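Local coordinates for protein cytochrome P450 268A2 Cyp268A2 (Mycobacterium marinum, PDB 6BLD) that belongs to the cytochrome P450 family of haem proteins and binds protoporphyrin IX containing iron together with (3E,5E)-6,10-dimethylundeca-3,5,9-trien-2-one (DXJ), at residues E49-L52 and I53-P56; A183-A186 and L187-A191; L202-L205 and F206-M210. All coordinates share one frame; numbering follows the deposited sequence.

How the contacts relate
Contacts 2 and 3 both touch DXJ, with centres about 9 Å apart. They meet directly where A186 CB lies 3.5 Å from N208 CG and L187 CD2 lies 3.6 Å from Q209 CG, joining the end of helix 177-186 and the first residue of the loop after it to helix 201-225. Contact 1 is a surface loop whose centre lies about 18 Å from the centres of the other two. It reaches both through one leucine: L52 CD1 is 3.6 Å from W190 CD1 and 3.8 Å from L205 CD1. The L52 side chain thus comes within about 6 Å of DXJ without being one of the residues that line its pocket.

Contact 1. Residues E49-L52 and I53-P56; sequences EDAL and IQDP
Q54 folds its side chain back over A51 in a tight bend of the loop between strands 42-45 and 61-64. The bend at chi2 (-76°), following a CG anti to the carbonyl carbon, swings the amide toward the A51 backbone instead of letting it run on outward. NE2 then comes 2.9 Å from A51 O and 3.1 Å from A51 N. Neither approach is a hydrogen bond: the first is poorly angled, and the second sets two donors against each other, so the exact placement of this exposed amide is doubtful. On the amide's other branch, OE1 stays 4.0 Å from A51 N. The methyl of A51 meets the chain beyond the bend, its CB 3.6 Å from I53 O. Just before it, D50 takes a left-handed backbone conformation that redirects the chain. L52 and I53 turn their side chains outward from the bend, L52 onto P201 of helix 201-225 and I53 onto P92. The two halves share no hydrogen bond, and the fold-back of Q54 rests on van der Waals proximity; a hydrogen bond from L52 N to E89 OE2 and the packing of L52 on helix 201-225 probably help to set the shape of the bend.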
loop_
_atom_site.group_PDB
_atom_site.type_symbol
_atom_site.label_atom_id
_atom_site.label_comp_id
_atom_site.label_asym_id
_atom_site.label_seq_id
_atom_site.Cartn_x
_atom_site.Cartn_y
_atom_site.Cartn_z
ATOM N N GLU A 49 -19.494 -7.502 0.822
ATOM C CA GLU A 49 -20.327 -8.289 1.718
ATOM C C GLU A 49 -19.627 -8.521 3.051
ATOM O O GLU A 49 -18.395 -8.571 3.132
ATOM C CB GLU A 49 -20.679 -9.632 1.079
ATOM C CG GLU A 49 -21.396 -9.512 -0.257
ATOM C CD GLU A 49 -21.675 -10.860 -0.894
ATOM O OE1 GLU A 49 -21.205 -11.885 -0.356
ATOM O OE2 GLU A 49 -22.365 -10.892 -1.933
ATOM N N ASP A 50 -20.435 -8.666 4.104
ATOM C CA ASP A 50 -19.937 -8.923 5.457
ATOM C C ASP A 50 -18.910 -7.873 5.872
ATOM O O ASP A 50 -17.887 -8.179 6.489
ATOM C CB ASP A 50 -19.355 -10.334 5.568
ATOM C CG ASP A 50 -20.381 -11.412 5.272
ATOM O OD1 ASP A 50 -21.548 -11.254 5.692
ATOM O OD2 ASP A 50 -20.022 -12.416 4.622
ATOM N N ALA A 51 -19.188 -6.619 5.524
ATOM C CA ALA A 51 -18.250 -5.538 5.779
ATOM C C ALA A 51 -18.158 -5.247 7.277
ATOM O O ALA A 51 -18.983 -5.691 8.080
ATOM C CB ALA A 51 -18.666 -4.282 5.015
ATOM N N LEU A 52 -17.124 -4.485 7.648
ATOM C CA LEU A 52 -16.968 -4.077 9.041
ATOM C C LEU A 52 -18.175 -3.289 9.527
ATOM O O LEU A 52 -18.521 -3.349 10.712
ATOM C CB LEU A 52 -15.692 -3.253 9.210
ATOM C CG LEU A 52 -14.370 -3.995 9.004
ATOM C CD1 LEU A 52 -13.212 -3.012 8.895
ATOM C CD2 LEU A 52 -14.132 -4.989 10.131
ATOM N N ILE A 53 -18.825 -2.550 8.632
ATOM C CA ILE A 53 -20.074 -1.859 8.930
ATOM C C ILE A 53 -20.971 -1.961 7.705
ATOM O O ILE A 53 -20.534 -1.687 6.582
ATOM C CB ILE A 53 -19.845 -0.386 9.327
ATOM C CG1 ILE A 53 -21.179 0.348 9.464
ATOM C CG2 ILE A 53 -18.942 0.317 8.325
ATOM C CD1 ILE A 53 -21.973 -0.061 10.681
ATOM N N GLN A 54 -22.216 -2.377 7.914
ATOM C CA GLN A 54 -23.193 -2.462 6.836
ATOM C C GLN A 54 -23.913 -1.124 6.721
ATOM O O GLN A 54 -24.512 -0.649 7.693
ATOM C CB GLN A 54 -24.184 -3.597 7.089
ATOM C CG GLN A 54 -23.562 -4.831 7.730
ATOM C CD GLN A 54 -22.747 -5.654 6.748
ATOM O OE1 GLN A 54 -23.039 -5.688 5.552
ATOM N NE2 GLN A 54 -21.717 -6.325 7.252
ATOM N N ASP A 55 -23.852 -0.518 5.538
ATOM C CA ASP A 55 -24.394 0.818 5.324
ATOM C C ASP A 55 -25.609 0.754 4.409
ATOM O O ASP A 55 -25.464 0.426 3.221
ATOM C CB ASP A 55 -23.327 1.737 4.727
ATOM C CG ASP A 55 -23.813 3.164 4.552
ATOM O OD1 ASP A 55 -24.853 3.521 5.142
ATOM O OD2 ASP A 55 -23.150 3.933 3.823
ATOM N N PRO A 56 -26.814 1.055 4.904
ATOM C CA PRO A 56 -27.976 1.131 4.004
ATOM C C PRO A 56 -27.883 2.262 2.997
ATOM O O PRO A 56 -28.595 2.228 1.985
ATOM C CB PRO A 56 -29.156 1.333 4.967
ATOM C CG PRO A 56 -28.543 1.903 6.207
ATOM C CD PRO A 56 -27.182 1.283 6.311
#

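Contact 2. Residues A183-A186 and L187-A191; sequences AADA and LVSWA. With DXJ ((3E,5E)-6,10-dimethylundeca-3,5,9-trien-2-one), chain C.
A186 and S189 close a type I beta turn just where helix 177-186 gives out. Its hydrogen bond, from S189 N to A186 O, is 3.1 Å long and fairly straight at 164°, although the donor stands above the plane of the carbonyl. Two residues before S189, L187 N divides itself between A183 O and A184 O, making two weak bonds of 3.4 Å each, as happens where alpha-helical spacing tightens at a helix end.

A side-chain bond reinforces this exit. With its OG anti to the carbonyl carbon (chi1 -43°), S189 reaches back one helical turn and donates to D185 O at 2.6 Å. R413 binds both residues from outside, forming a salt bridge with D185 OD2 and a hydrogen bond with S189 OG. The hydroxyl thus links the carbonyl of D185 to an arginine that also pairs with the carboxylate of that same residue.

Van der Waals contacts make up the rest. In the pocket, L187 CG rests 3.3 Å from A183 O, and the whole branched end lies beside the ligand, with CD1 3.9 Å from DXJ O14 and CG and CD2 scarcely farther from it. V188 CG2 lies 3.5 Å from D185 O, and this side chain packs on D263 of helix 247-278. The carbonyl of L187 has two neighbours: DXJ C13, 3.3 Å from L187 O, and the edge of the W190 indole, which it meets in the ring plane. W190 is held in turn by a hydrogen bond from NE1 to E89 OE1.

Chemically, the buried D185 OD2 and S189 OG are satisfied by main chain and arginine, which would probably stabilise the carboxylate as an anion, while L187 meets the ligand with both its carbonyl oxygen and its side chain.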
loop_
_atom_site.group_PDB
_atom_site.type_symbol
_atom_site.label_atom_id
_atom_site.label_comp_id
_atom_site.label_asym_id
_atom_site.label_seq_id
_atom_site.Cartn_x
_atom_site.Cartn_y
_atom_site.Cartn_z
ATOM N N ALA A 183 1.364 -3.006 14.759
ATOM C CA ALA A 183 0.082 -2.307 14.760
ATOM C C ALA A 183 -0.278 -1.811 13.365
ATOM O O ALA A 183 -1.455 -1.811 12.986
ATOM C CB ALA A 183 0.117 -1.145 15.753
ATOM N N ALA A 184 0.719 -1.378 12.590
ATOM C CA ALA A 184 0.453 -0.956 11.219
ATOM C C ALA A 184 -0.022 -2.125 10.367
ATOM O O ALA A 184 -0.942 -1.976 9.554
ATOM C CB ALA A 184 1.704 -0.321 10.611
ATOM N N ASP A 185 0.592 -3.299 10.543
ATOM C CA ASP A 185 0.173 -4.483 9.803
ATOM C C ASP A 185 -1.221 -4.943 10.215
ATOM O O ASP A 185 -1.954 -5.507 9.393
ATOM C CB ASP A 185 1.193 -5.605 10.008
ATOM C CG ASP A 185 0.810 -6.885 9.291
ATOM O OD1 ASP A 185 0.914 -6.925 8.048
ATOM O OD2 ASP A 185 0.411 -7.851 9.974
ATOM N N ALA A 186 -1.607 -4.709 11.473
ATOM C CA ALA A 186 -2.932 -5.110 11.937
ATOM C C ALA A 186 -4.045 -4.338 11.242
ATOM O O ALA A 186 -5.120 -4.894 10.992
ATOM C CB ALA A 186 -3.035 -4.912 13.450
ATOM N N LEU A 187 -3.810 -3.063 10.921
ATOM C CA LEU A 187 -4.869 -2.199 10.415
ATOM C C LEU A 187 -5.301 -2.545 8.997
ATOM O O LEU A 187 -6.288 -1.980 8.516
ATOM C CB LEU A 187 -4.421 -0.737 10.479
ATOM C CG LEU A 187 -4.177 -0.227 11.900
ATOM C CD1 LEU A 187 -3.833 1.253 11.907
ATOM C CD2 LEU A 187 -5.389 -0.504 12.775
ATOM N N VAL A 188 -4.598 -3.450 8.318
ATOM C CA VAL A 188 -4.997 -3.914 6.998
ATOM C C VAL A 188 -5.301 -5.406 6.988
ATOM O O VAL A 188 -5.518 -5.985 5.923
ATOM C CB VAL A 188 -3.933 -3.567 5.937
ATOM C CG1 VAL A 188 -3.657 -2.068 5.930
ATOM C CG2 VAL A 188 -2.655 -4.355 6.192
ATOM N N SER A 189 -5.332 -6.042 8.160
ATOM C CA SER A 189 -5.542 -7.481 8.270
ATOM C C SER A 189 -6.857 -7.820 8.966
ATOM O O SER A 189 -6.961 -8.851 9.636
ATOM C CB SER A 189 -4.372 -8.135 9.004
ATOM O OG SER A 189 -3.130 -7.621 8.556
ATOM N N TRP A 190 -7.872 -6.966 8.815
ATOM C CA TRP A 190 -9.133 -7.176 9.517
ATOM C C TRP A 190 -9.953 -8.324 8.942
ATOM O O TRP A 190 -10.922 -8.747 9.579
ATOM C CB TRP A 190 -9.963 -5.888 9.508
ATOM C CG TRP A 190 -10.479 -5.482 8.155
ATOM C CD1 TRP A 190 -11.586 -5.968 7.517
ATOM C CD2 TRP A 190 -9.919 -4.491 7.284
ATOM N NE1 TRP A 190 -11.741 -5.347 6.302
ATOM C CE2 TRP A 190 -10.732 -4.436 6.136
ATOM C CE3 TRP A 190 -8.805 -3.649 7.364
ATOM C CZ2 TRP A 190 -10.468 -3.571 5.074
ATOM C CZ3 TRP A 190 -8.545 -2.790 6.309
ATOM C CH2 TRP A 190 -9.372 -2.759 5.180
ATOM N N ALA A 191 -9.597 -8.833 7.763
ATOM C CA ALA A 191 -10.286 -9.964 7.157
ATOM C C ALA A 191 -9.480 -11.253 7.249
ATOM O O ALA A 191 -9.825 -12.237 6.586
ATOM C CB ALA A 191 -10.623 -9.658 5.697
HETATM C C10 DXJ C . -6.113 2.282 7.617
HETATM C C13 DXJ C . -8.615 0.125 9.555
HETATM C C01 DXJ C . -1.310 3.591 0.647
HETATM C C02 DXJ C . -1.828 3.011 1.960
HETATM C C03 DXJ C . -2.408 3.802 2.839
HETATM C C04 DXJ C . -1.674 1.517 2.246
HETATM C C05 DXJ C . -2.937 3.248 4.160
HETATM C C06 DXJ C . -4.356 3.725 4.461
HETATM C C07 DXJ C . -4.780 3.469 5.906
HETATM C C08 DXJ C . -5.680 2.544 6.176
HETATM C C09 DXJ C . -4.165 4.293 7.034
HETATM C C11 DXJ C . -7.178 1.541 7.849
HETATM C C12 DXJ C . -7.636 1.263 9.279
HETATM O O14 DXJ C . -7.232 1.930 10.172
#

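Contact 3. Residues L202-L205 and F206-M210; sequences LAVL and FENQM. With DXJ ((3E,5E)-6,10-dimethylundeca-3,5,9-trien-2-one), chain C.
In the DXJ pocket, helix 201-225 supplies L205 and Q209, one helical turn apart on the same face. L205 CD2 touches DXJ C13 at 3.9 Å, while Q209 NE2 donates a hydrogen bond to DXJ O14 that is short at 2.7 Å but bent to 141°. An extended chain beyond CG carries the Q209 amide that far, and CG passes 3.4 Å from L205 O on the way. The same NE2 is also hydrogen-bonded to L95 O, so two acceptors fix the amide's rotation.

Away from the ligand, V204 O accepts twice from N208. The backbone N makes the regular helical bond, and ND2 adds a shorter one of 2.7 Å at 162°, the two donors arriving from opposite faces of the carbonyl plane. The acceptor lies nearly in the plane of the N208 amide, and V204 runs alongside it, with CG1 3.6 Å from ND2. Ordinary alpha-helical bonds tie F206 to L202, E207 to A203 and Q209 to L205. As the long helix that follows 177-186 in the chain and lines the ligand pocket, 201-225 probably corresponds to the G helix of the cytochrome P450 fold.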
loop_
_atom_site.group_PDB
_atom_site.type_symbol
_atom_site.label_atom_id
_atom_site.label_comp_id
_atom_site.label_asym_id
_atom_site.label_seq_id
_atom_site.Cartn_x
_atom_site.Cartn_y
_atom_site.Cartn_z
ATOM N N LEU A 202 -13.292 -5.256 14.794
ATOM C CA LEU A 202 -13.386 -3.845 15.162
ATOM C C LEU A 202 -12.622 -3.552 16.447
ATOM O O LEU A 202 -12.001 -2.490 16.580
ATOM C CB LEU A 202 -14.851 -3.429 15.299
ATOM C CG LEU A 202 -15.660 -3.413 14.001
ATOM C CD1 LEU A 202 -17.103 -3.007 14.264
ATOM C CD2 LEU A 202 -15.016 -2.496 12.978
ATOM N N ALA A 203 -12.652 -4.481 17.405
ATOM C CA ALA A 203 -11.917 -4.276 18.649
ATOM C C ALA A 203 -10.413 -4.347 18.419
ATOM O O ALA A 203 -9.648 -3.595 19.036
ATOM C CB ALA A 203 -12.351 -5.306 19.692
ATOM N N VAL A 204 -9.970 -5.245 17.535
ATOM C CA VAL A 204 -8.547 -5.353 17.229
ATOM C C VAL A 204 -8.061 -4.104 16.505
ATOM O O VAL A 204 -6.956 -3.610 16.763
ATOM C CB VAL A 204 -8.277 -6.629 16.409
ATOM C CG1 VAL A 204 -6.876 -6.604 15.814
ATOM C CG2 VAL A 204 -8.472 -7.865 17.274
ATOM N N LEU A 205 -8.878 -3.570 15.594
ATOM C CA LEU A 205 -8.492 -2.360 14.876
ATOM C C LEU A 205 -8.359 -1.175 15.825
ATOM O O LEU A 205 -7.408 -0.393 15.721
ATOM C CB LEU A 205 -9.505 -2.058 13.772
ATOM C CG LEU A 205 -9.525 -3.024 12.583
ATOM C CD1 LEU A 205 -10.673 -2.698 11.640
ATOM C CD2 LEU A 205 -8.198 -3.002 11.842
ATOM N N PHE A 206 -9.300 -1.031 16.764
ATOM C CA PHE A 206 -9.222 0.075 17.714
ATOM C C PHE A 206 -8.002 -0.053 18.615
ATOM O O PHE A 206 -7.314 0.938 18.880
ATOM C CB PHE A 206 -10.499 0.148 18.550
ATOM C CG PHE A 206 -10.346 0.940 19.820
ATOM C CD1 PHE A 206 -10.200 2.319 19.780
ATOM C CD2 PHE A 206 -10.340 0.307 21.052
ATOM C CE1 PHE A 206 -10.056 3.052 20.945
ATOM C CE2 PHE A 206 -10.195 1.036 22.222
ATOM C CZ PHE A 206 -10.054 2.408 22.168
ATOM N N GLU A 207 -7.718 -1.268 19.092
ATOM C CA GLU A 207 -6.580 -1.475 19.985
ATOM C C GLU A 207 -5.272 -1.062 19.322
ATOM O O GLU A 207 -4.445 -0.375 19.934
ATOM C CB GLU A 207 -6.526 -2.940 20.422
ATOM C CG GLU A 207 -5.243 -3.337 21.134
ATOM C CD GLU A 207 -5.091 -4.842 21.269
ATOM O OE1 GLU A 207 -6.095 -5.563 21.083
ATOM O OE2 GLU A 207 -3.967 -5.303 21.565
ATOM N N ASN A 208 -5.071 -1.458 18.063
ATOM C CA ASN A 208 -3.838 -1.095 17.373
ATOM C C ASN A 208 -3.832 0.371 16.964
ATOM O O ASN A 208 -2.773 1.008 16.975
ATOM C CB ASN A 208 -3.637 -2.002 16.163
ATOM C CG ASN A 208 -3.286 -3.415 16.565
ATOM O OD1 ASN A 208 -2.116 -3.741 16.761
ATOM N ND2 ASN A 208 -4.300 -4.259 16.712
ATOM N N GLN A 209 -4.993 0.920 16.602
ATOM C CA GLN A 209 -5.078 2.356 16.364
ATOM C C GLN A 209 -4.803 3.135 17.643
ATOM O O GLN A 209 -4.123 4.169 17.617
ATOM C CB GLN A 209 -6.453 2.717 15.807
ATOM C CG GLN A 209 -6.570 2.582 14.305
ATOM C CD GLN A 209 -7.826 3.232 13.767
ATOM O OE1 GLN A 209 -8.568 3.877 14.509
ATOM N NE2 GLN A 209 -8.073 3.067 12.473
ATOM N N MET A 210 -5.321 2.649 18.773
ATOM C CA MET A 210 -5.108 3.337 20.043
ATOM C C MET A 210 -3.629 3.399 20.396
ATOM O O MET A 210 -3.135 4.439 20.846
ATOM C CB MET A 210 -5.897 2.641 21.150
ATOM C CG MET A 210 -5.869 3.361 22.482
ATOM S SD MET A 210 -6.766 2.457 23.754
ATOM C CE MET A 210 -5.427 1.567 24.542
HETATM C C10 DXJ C . -6.113 2.282 7.617
HETATM C C13 DXJ C . -8.615 0.125 9.555
HETATM C C01 DXJ C . -1.310 3.591 0.647
HETATM C C02 DXJ C . -1.828 3.011 1.960
HETATM C C03 DXJ C . -2.408 3.802 2.839
HETATM C C04 DXJ C . -1.674 1.517 2.246
HETATM C C05 DXJ C . -2.937 3.248 4.160
HETATM C C06 DXJ C . -4.356 3.725 4.461
HETATM C C07 DXJ C . -4.780 3.469 5.906
HETATM C C08 DXJ C . -5.680 2.544 6.176
HETATM C C09 DXJ C . -4.165 4.293 7.034
HETATM C C11 DXJ C . -7.178 1.541 7.849
HETATM C C12 DXJ C . -7.636 1.263 9.279
HETATM O O14 DXJ C . -7.232 1.930 10.172
#